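Local coordinates for Alpha/beta hydrolase fold-3 domain protein (Sulfolobus islandicus, PDB 5LK6) that probably hydrolyses carboxylic ester bonds as a thermostable lipase or carboxylesterase of the alpha/beta hydrolase fold, at residues A[49-54]-A[126-131]; A[71-76]-A[102-107]. One frame throughout, in Å; residues are numbered along the deposited sequence.

Contact 1. Residues A[49-54]-A[126-131]; sequences IKIPGS and FDATNW
Trp131 packs its indole against Ile51 and Pro52, and this is where strand 46-52, at one edge of the sheet, meets helix 120-133. With CG anti to the backbone N (chi1 -177°), the indole extends from the helix to the strand, whose short segment runs nearly at right angles to the helix axis. CG2 of Ile51 lies over the ring's margin, 3.7 Å from CG of Trp131. The longer branch of Ile51 reaches on to the helix, and its CD1 touches CE3 of Trp131 at 3.8 Å and the methyl CB of Ala128 at 3.9 Å. CD of Pro52 lies over the five-membered ring of Trp131, on the side where CG2 of Ile51 also sits; it stands 3.7 Å from the ring centroid, 25° off the normal, a CH-pi contact over the face. At the far end of the indole, CD1 of Ile49 meets CZ3 of Trp131 at 3.9 Å. With an alanine here in place of Trp131 the indole is gone, and Pro52 would probably lose its CH-pi partner while a gap opened beside CD1 of Ile49 and CG2 of Ile51.

The polar half of the contact lies one helical turn earlier, beyond the inverse gamma turn centred on Pro52. There OD2 of Asp127 accepts two hydrogen bonds from Ser54: the backbone N, at 3.0 Å, comes from above the carboxylate plane, whereas OG, at 2.9 Å, meets the syn lone pair. Ile49 and Ile51 are in turn paired through their backbones with Ala60 and Ile58 of strand 57-63. The chemistry is thus divided between an apolar seam that covers the strand and a carboxylate oxygen whose double grip fixes the chain leaving it, and the charge of Asp127 is probably stabilised by those two donors.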
ATOM      1  N   ILE A  49      -5.440 -22.049  22.301  1.00 35.22           N
ATOM      2  CA  ILE A  49      -4.672 -23.261  22.435  1.00 35.89           C
ATOM      3  C   ILE A  49      -3.407 -23.058  23.301  1.00 37.27           C
ATOM      4  O   ILE A  49      -3.197 -21.944  23.854  1.00 36.36           O
ATOM      5  CB  ILE A  49      -4.362 -23.879  21.060  1.00 36.34           C
ATOM      6  CG1 ILE A  49      -3.338 -23.076  20.264  1.00 37.81           C
ATOM      7  CG2 ILE A  49      -5.630 -24.001  20.275  1.00 37.38           C
ATOM      8  CD1 ILE A  49      -2.796 -23.814  19.065  1.00 36.49           C
ATOM      9  N   LYS A  50      -2.647 -24.161  23.451  1.00 35.40           N
ATOM     10  CA  LYS A  50      -1.458 -24.263  24.300  1.00 39.51           C
ATOM     11  C   LYS A  50      -0.401 -24.927  23.473  1.00 37.98           C
ATOM     12  O   LYS A  50      -0.557 -26.085  23.138  1.00 38.39           O
ATOM     13  CB  LYS A  50      -1.681 -25.184  25.508  1.00 44.85           C
ATOM     14  CG  LYS A  50      -2.766 -24.787  26.477  1.00 46.88           C
ATOM     15  CD  LYS A  50      -2.416 -23.553  27.261  1.00 50.48           C
ATOM     16  CE  LYS A  50      -3.179 -23.571  28.577  1.00 57.43           C
ATOM     17  NZ  LYS A  50      -3.544 -22.208  29.039  1.00 59.34           N
ATOM     18  N   ILE A  51       0.678 -24.221  23.164  1.00 36.79           N
ATOM     19  CA  ILE A  51       1.698 -24.741  22.287  1.00 35.81           C
ATOM     20  C   ILE A  51       2.838 -25.185  23.190  1.00 36.94           C
ATOM     21  O   ILE A  51       3.262 -24.415  24.032  1.00 35.87           O
ATOM     22  CB  ILE A  51       2.161 -23.667  21.285  1.00 33.22           C
ATOM     23  CG1 ILE A  51       0.972 -23.241  20.412  1.00 31.24           C
ATOM     24  CG2 ILE A  51       3.318 -24.189  20.439  1.00 31.91           C
ATOM     25  CD1 ILE A  51       1.377 -22.333  19.264  1.00 30.51           C
ATOM     26  N   PRO A  52       3.324 -26.427  23.026  1.00 39.38           N
ATOM     27  CA  PRO A  52       4.386 -26.937  23.887  1.00 39.45           C
ATOM     28  C   PRO A  52       5.785 -26.388  23.516  1.00 38.20           C
ATOM     29  O   PRO A  52       6.540 -26.997  22.752  1.00 37.06           O
ATOM     30  CB  PRO A  52       4.265 -28.469  23.710  1.00 39.55           C
ATOM     31  CG  PRO A  52       3.790 -28.648  22.329  1.00 41.79           C
ATOM     32  CD  PRO A  52       2.879 -27.457  22.061  1.00 42.38           C
ATOM     33  N   GLY A  53       6.124 -25.239  24.093  1.00 37.94           N
ATOM     34  CA  GLY A  53       7.400 -24.590  23.833  1.00 37.93           C
ATOM     35  C   GLY A  53       8.601 -25.217  24.517  1.00 35.86           C
ATOM     36  O   GLY A  53       8.461 -25.838  25.538  1.00 40.16           O
ATOM     37  N   SER A  54       9.793 -24.971  23.979  1.00 33.96           N
ATOM     38  CA  SER A  54      11.044 -25.409  24.582  1.00 32.62           C
ATOM     39  C   SER A  54      11.221 -24.874  26.032  1.00 35.73           C
ATOM     40  O   SER A  54      11.773 -25.572  26.861  1.00 32.53           O
ATOM     41  CB  SER A  54      12.264 -25.105  23.664  1.00 29.83           C
ATOM     42  OG  SER A  54      12.842 -23.801  23.818  1.00 29.88           O
ATOM     43  N   PHE A 126       9.650 -18.244  17.823  1.00 27.42           N
ATOM     44  CA  PHE A 126      10.179 -19.328  17.015  1.00 30.17           C
ATOM     45  C   PHE A 126       9.559 -20.679  17.305  1.00 31.12           C
ATOM     46  O   PHE A 126       9.212 -21.407  16.401  1.00 36.07           O
ATOM     47  CB  PHE A 126      11.658 -19.488  17.247  1.00 32.47           C
ATOM     48  CG  PHE A 126      12.282 -20.554  16.398  1.00 36.76           C
ATOM     49  CD1 PHE A 126      12.452 -20.355  15.019  1.00 38.47           C
ATOM     50  CD2 PHE A 126      12.717 -21.768  16.962  1.00 38.71           C
ATOM     51  CE1 PHE A 126      13.042 -21.338  14.213  1.00 40.27           C
ATOM     52  CE2 PHE A 126      13.311 -22.758  16.162  1.00 38.69           C
ATOM     53  CZ  PHE A 126      13.466 -22.550  14.791  1.00 40.55           C
ATOM     54  N   ASP A 127       9.495 -21.048  18.565  1.00 31.07           N
ATOM     55  CA  ASP A 127       8.969 -22.346  18.952  1.00 29.17           C
ATOM     56  C   ASP A 127       7.539 -22.532  18.498  1.00 30.69           C
ATOM     57  O   ASP A 127       7.201 -23.628  18.079  1.00 30.53           O
ATOM     58  CB  ASP A 127       9.040 -22.535  20.475  1.00 28.36           C
ATOM     59  CG  ASP A 127      10.442 -22.751  20.957  1.00 28.20           C
ATOM     60  OD1 ASP A 127      11.346 -22.898  20.117  1.00 28.14           O
ATOM     61  OD2 ASP A 127      10.653 -22.761  22.181  1.00 29.86           O
ATOM     62  N   ALA A 128       6.714 -21.479  18.636  1.00 31.67           N
ATOM     63  CA  ALA A 128       5.336 -21.451  18.115  1.00 28.67           C
ATOM     64  C   ALA A 128       5.317 -21.575  16.593  1.00 30.28           C
ATOM     65  O   ALA A 128       4.581 -22.386  16.056  1.00 31.97           O
ATOM     66  CB  ALA A 128       4.606 -20.203  18.562  1.00 25.99           C
ATOM     67  N   THR A 129       6.161 -20.827  15.893  1.00 29.49           N
ATOM     68  CA  THR A 129       6.213 -20.941  14.448  1.00 30.10           C
ATOM     69  C   THR A 129       6.552 -22.378  14.021  1.00 30.46           C
ATOM     70  O   THR A 129       5.902 -22.954  13.153  1.00 31.11           O
ATOM     71  CB  THR A 129       7.196 -19.922  13.834  1.00 28.22           C
ATOM     72  OG1 THR A 129       6.702 -18.616  14.115  1.00 29.33           O
ATOM     73  CG2 THR A 129       7.317 -20.084  12.323  1.00 26.96           C
ATOM     74  N   ASN A 130       7.547 -22.944  14.670  1.00 30.90           N
ATOM     75  CA  ASN A 130       8.044 -24.260  14.359  1.00 30.89           C
ATOM     76  C   ASN A 130       6.985 -25.312  14.624  1.00 29.65           C
ATOM     77  O   ASN A 130       6.754 -26.222  13.810  1.00 29.27           O
ATOM     78  CB  ASN A 130       9.275 -24.500  15.193  1.00 34.93           C
ATOM     79  CG  ASN A 130      10.041 -25.720  14.766  1.00 39.78           C
ATOM     80  OD1 ASN A 130      10.765 -25.753  13.762  1.00 43.47           O
ATOM     81  ND2 ASN A 130       9.931 -26.717  15.574  1.00 42.05           N
ATOM     82  N   TRP A 131       6.282 -25.155  15.716  1.00 26.63           N
ATOM     83  CA  TRP A 131       5.264 -26.098  16.054  1.00 30.88           C
ATOM     84  C   TRP A 131       4.059 -26.023  15.127  1.00 33.37           C
ATOM     85  O   TRP A 131       3.557 -27.066  14.701  1.00 33.98           O
ATOM     86  CB  TRP A 131       4.805 -25.881  17.480  1.00 31.90           C
ATOM     87  CG  TRP A 131       3.814 -26.850  17.955  1.00 35.24           C
ATOM     88  CD1 TRP A 131       4.074 -28.074  18.569  1.00 34.37           C
ATOM     89  CD2 TRP A 131       2.378 -26.712  17.906  1.00 33.44           C
ATOM     90  NE1 TRP A 131       2.882 -28.676  18.910  1.00 35.09           N
ATOM     91  CE2 TRP A 131       1.827 -27.880  18.533  1.00 32.59           C
ATOM     92  CE3 TRP A 131       1.512 -25.714  17.444  1.00 31.22           C
ATOM     93  CZ2 TRP A 131       0.447 -28.076  18.695  1.00 29.99           C
ATOM     94  CZ3 TRP A 131       0.114 -25.910  17.584  1.00 32.61           C
ATOM     95  CH2 TRP A 131      -0.397 -27.101  18.204  1.00 32.94           C
TER

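Contact 2. Residues A[71-76]-A[102-107]; sequences YGVLIY and NCVVVS
Val104 holds CG1 anti to its backbone N (chi1 174°), which puts CG2 beside that N and directs it to Tyr71, while chi1 of Tyr71 (-56°) swings the ring across to meet it, with CD2 of Tyr71 3.7 Å from CG2 of Val104. The two residues meet beside the parallel pairing of strands 72-77 and 104-108, joined through helix 91-101 as a beta-alpha-beta crossover in the central sheet of the alpha/beta hydrolase fold. Within the pair the short segments are turned 22° against each other, and four backbone hydrogen bonds alternate between them: Val104 N to Gly72 O, Leu74 N to Val104 O (2.7 Å), Val106 N to Leu74 O and Tyr76 N to Val106 O.

Side chains sort to the two faces of the sheet. On one, Val73 and Val104 run alongside each other, with CG2 of Val73 4.0 Å from CB of Val104, and CG1 of Val73 goes forward to CG2 of Val106 at 3.8 Å. Ile75 lies alongside Val106 in the same manner. The other face carries Leu74, Val105, Tyr76 and Ser107; here CB of Tyr76 packs on CG1 of Val105 at 3.9 Å, and helix 91-101 covers part of this layer through Thr98, Leu93 and Cys94. Ahead of Val104, SG of Cys103 approaches CB of Leu74 at 4.0 Å and is tied by a disulfide to Cys101, at the end of the helix, so the turn into the second strand is covalently fastened. OH of Tyr76 hydrogen-bonds to OD1 of Asp150. Where the pair runs on toward its C-terminal end, a water bridges the strands, donating to O of Tyr76 (3.2 Å) and accepting from OG of Ser107 (3.1 Å).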
ATOM      1  N   TYR A  71      -6.474 -23.853   3.888  1.00 37.92           N
ATOM      2  CA  TYR A  71      -6.016 -22.523   4.260  1.00 32.97           C
ATOM      3  C   TYR A  71      -4.487 -22.362   4.227  1.00 33.74           C
ATOM      4  O   TYR A  71      -3.705 -23.346   4.220  1.00 35.47           O
ATOM      5  CB  TYR A  71      -6.463 -22.257   5.656  1.00 29.88           C
ATOM      6  CG  TYR A  71      -7.939 -22.385   5.922  1.00 29.81           C
ATOM      7  CD1 TYR A  71      -8.870 -21.522   5.321  1.00 30.69           C
ATOM      8  CD2 TYR A  71      -8.413 -23.327   6.846  1.00 31.45           C
ATOM      9  CE1 TYR A  71     -10.239 -21.584   5.630  1.00 30.43           C
ATOM     10  CE2 TYR A  71      -9.776 -23.413   7.197  1.00 32.29           C
ATOM     11  CZ  TYR A  71     -10.703 -22.548   6.596  1.00 35.11           C
ATOM     12  OH  TYR A  71     -12.059 -22.668   6.974  1.00 34.52           O
ATOM     13  N   GLY A  72      -4.055 -21.104   4.130  1.00 33.82           N
ATOM     14  CA  GLY A  72      -2.686 -20.730   4.512  1.00 29.45           C
ATOM     15  C   GLY A  72      -2.807 -20.318   5.964  1.00 26.93           C
ATOM     16  O   GLY A  72      -3.916 -19.949   6.444  1.00 25.92           O
ATOM     17  N   VAL A  73      -1.685 -20.398   6.678  1.00 27.38           N
ATOM     18  CA  VAL A  73      -1.648 -20.020   8.122  1.00 28.49           C
ATOM     19  C   VAL A  73      -0.670 -18.878   8.361  1.00 25.63           C
ATOM     20  O   VAL A  73       0.506 -18.957   7.985  1.00 23.62           O
ATOM     21  CB  VAL A  73      -1.259 -21.190   9.042  1.00 29.57           C
ATOM     22  CG1 VAL A  73      -1.364 -20.771  10.512  1.00 32.51           C
ATOM     23  CG2 VAL A  73      -2.148 -22.372   8.785  1.00 29.85           C
ATOM     24  N   LEU A  74      -1.164 -17.817   8.990  1.00 26.14           N
ATOM     25  CA  LEU A  74      -0.323 -16.655   9.340  1.00 25.33           C
ATOM     26  C   LEU A  74      -0.026 -16.670  10.843  1.00 23.87           C
ATOM     27  O   LEU A  74      -0.952 -16.598  11.657  1.00 23.29           O
ATOM     28  CB  LEU A  74      -1.036 -15.363   8.970  1.00 24.36           C
ATOM     29  CG  LEU A  74      -0.272 -14.056   9.283  1.00 23.91           C
ATOM     30  CD1 LEU A  74       0.915 -13.936   8.351  1.00 24.19           C
ATOM     31  CD2 LEU A  74      -1.200 -12.853   9.176  1.00 23.54           C
ATOM     32  N   ILE A  75       1.248 -16.762  11.198  1.00 23.13           N
ATOM     33  CA  ILE A  75       1.652 -16.528  12.579  1.00 25.70           C
ATOM     34  C   ILE A  75       1.691 -15.006  12.799  1.00 26.03           C
ATOM     35  O   ILE A  75       2.381 -14.279  12.062  1.00 23.13           O
ATOM     36  CB  ILE A  75       3.060 -17.045  12.870  1.00 26.92           C
ATOM     37  CG1 ILE A  75       3.191 -18.534  12.501  1.00 28.42           C
ATOM     38  CG2 ILE A  75       3.402 -16.751  14.342  1.00 26.91           C
ATOM     39  CD1 ILE A  75       2.290 -19.458  13.309  1.00 28.50           C
ATOM     40  N   TYR A  76       0.942 -14.537  13.793  1.00 25.70           N
ATOM     41  CA  TYR A  76       0.893 -13.120  14.089  1.00 24.81           C
ATOM     42  C   TYR A  76       1.489 -12.877  15.462  1.00 23.63           C
ATOM     43  O   TYR A  76       0.970 -13.405  16.419  1.00 23.59           O
ATOM     44  CB  TYR A  76      -0.511 -12.515  13.985  1.00 23.45           C
ATOM     45  CG  TYR A  76      -0.401 -11.004  13.925  1.00 25.16           C
ATOM     46  CD1 TYR A  76      -0.143 -10.352  12.731  1.00 24.51           C
ATOM     47  CD2 TYR A  76      -0.404 -10.243  15.090  1.00 27.24           C
ATOM     48  CE1 TYR A  76       0.009  -8.979  12.686  1.00 26.76           C
ATOM     49  CE2 TYR A  76      -0.235  -8.870  15.047  1.00 27.89           C
ATOM     50  CZ  TYR A  76      -0.030  -8.236  13.849  1.00 27.67           C
ATOM     51  OH  TYR A  76       0.146  -6.859  13.829  1.00 28.50           O
ATOM     52  N   ASN A 102      -8.466 -14.268   4.384  1.00 29.93           N
ATOM     53  CA  ASN A 102      -9.147 -15.579   4.274  1.00 32.66           C
ATOM     54  C   ASN A 102      -8.169 -16.736   4.630  1.00 32.02           C
ATOM     55  O   ASN A 102      -8.058 -17.770   3.955  1.00 30.65           O
ATOM     56  CB  ASN A 102      -9.815 -15.745   2.885  1.00 34.42           C
ATOM     57  CG  ASN A 102     -11.107 -14.909   2.724  1.00 38.51           C
ATOM     58  OD1 ASN A 102     -11.857 -14.583   3.675  1.00 41.55           O
ATOM     59  ND2 ASN A 102     -11.359 -14.552   1.500  1.00 40.93           N
ATOM     60  N   CYS A 103      -7.454 -16.523   5.721  1.00 30.36           N
ATOM     61  CA  CYS A 103      -6.438 -17.442   6.154  1.00 31.70           C
ATOM     62  C   CYS A 103      -6.564 -17.650   7.661  1.00 29.53           C
ATOM     63  O   CYS A 103      -7.326 -16.940   8.356  1.00 25.89           O
ATOM     64  CB  CYS A 103      -5.043 -16.960   5.694  1.00 32.10           C
ATOM     65  SG  CYS A 103      -4.333 -15.619   6.664  1.00 35.92           S
ATOM     66  N   VAL A 104      -5.850 -18.660   8.154  1.00 28.68           N
ATOM     67  CA  VAL A 104      -5.876 -18.933   9.570  1.00 28.43           C
ATOM     68  C   VAL A 104      -4.861 -18.009  10.200  1.00 27.25           C
ATOM     69  O   VAL A 104      -3.702 -17.972   9.770  1.00 28.58           O
ATOM     70  CB  VAL A 104      -5.482 -20.379   9.882  1.00 27.86           C
ATOM     71  CG1 VAL A 104      -5.382 -20.594  11.410  1.00 27.46           C
ATOM     72  CG2 VAL A 104      -6.473 -21.322   9.263  1.00 25.77           C
ATOM     73  N   VAL A 105      -5.293 -17.256  11.199  1.00 26.98           N
ATOM     74  CA  VAL A 105      -4.358 -16.452  11.998  1.00 27.96           C
ATOM     75  C   VAL A 105      -4.137 -17.115  13.375  1.00 27.22           C
ATOM     76  O   VAL A 105      -5.104 -17.435  14.073  1.00 26.82           O
ATOM     77  CB  VAL A 105      -4.842 -14.989  12.148  1.00 27.88           C
ATOM     78  CG1 VAL A 105      -3.895 -14.198  13.052  1.00 27.14           C
ATOM     79  CG2 VAL A 105      -4.900 -14.333  10.762  1.00 29.51           C
ATOM     80  N   VAL A 106      -2.871 -17.319  13.722  1.00 25.27           N
ATOM     81  CA  VAL A 106      -2.445 -17.771  15.036  1.00 25.96           C
ATOM     82  C   VAL A 106      -1.669 -16.609  15.738  1.00 25.05           C
ATOM     83  O   VAL A 106      -0.478 -16.393  15.493  1.00 25.06           O
ATOM     84  CB  VAL A 106      -1.547 -19.013  14.869  1.00 26.05           C
ATOM     85  CG1 VAL A 106      -1.109 -19.606  16.211  1.00 26.55           C
ATOM     86  CG2 VAL A 106      -2.274 -20.049  14.086  1.00 27.23           C
ATOM     87  N   SER A 107      -2.377 -15.871  16.586  1.00 24.14           N
ATOM     88  CA  SER A 107      -1.853 -14.796  17.429  1.00 23.73           C
ATOM     89  C   SER A 107      -1.131 -15.400  18.661  1.00 23.77           C
ATOM     90  O   SER A 107      -1.762 -16.027  19.518  1.00 21.78           O
ATOM     91  CB  SER A 107      -3.036 -13.932  17.852  1.00 24.40           C
ATOM     92  OG  SER A 107      -2.634 -12.850  18.627  1.00 28.43           O
TER
HETATM   93  O   HOH W   1       0.320 -11.933  19.173  1.00 23.08           O

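Both contacts belong to the same sheet, contact 1 at its edge strand 46-52 and contact 2 in its interior, with strand 57-63 between them. Their centres lie about 15 Å apart. Helix 120-133 follows strand 104-108 in the chain and joins the two directly: while Trp131 faces the edge strand and Asp127 the chain after it, OG1 of Thr129 packs against CG2 of Ile75 at 3.8 Å. That puts the helix on the side of the sheet to which Ile75 points. Tyr76 of contact 2, whose CB lies on the other face, touches what is probably the nucleophile elbow, which would carry the likely catalytic Ser151, whereas contact 1 is structural packing at the margin of the fold.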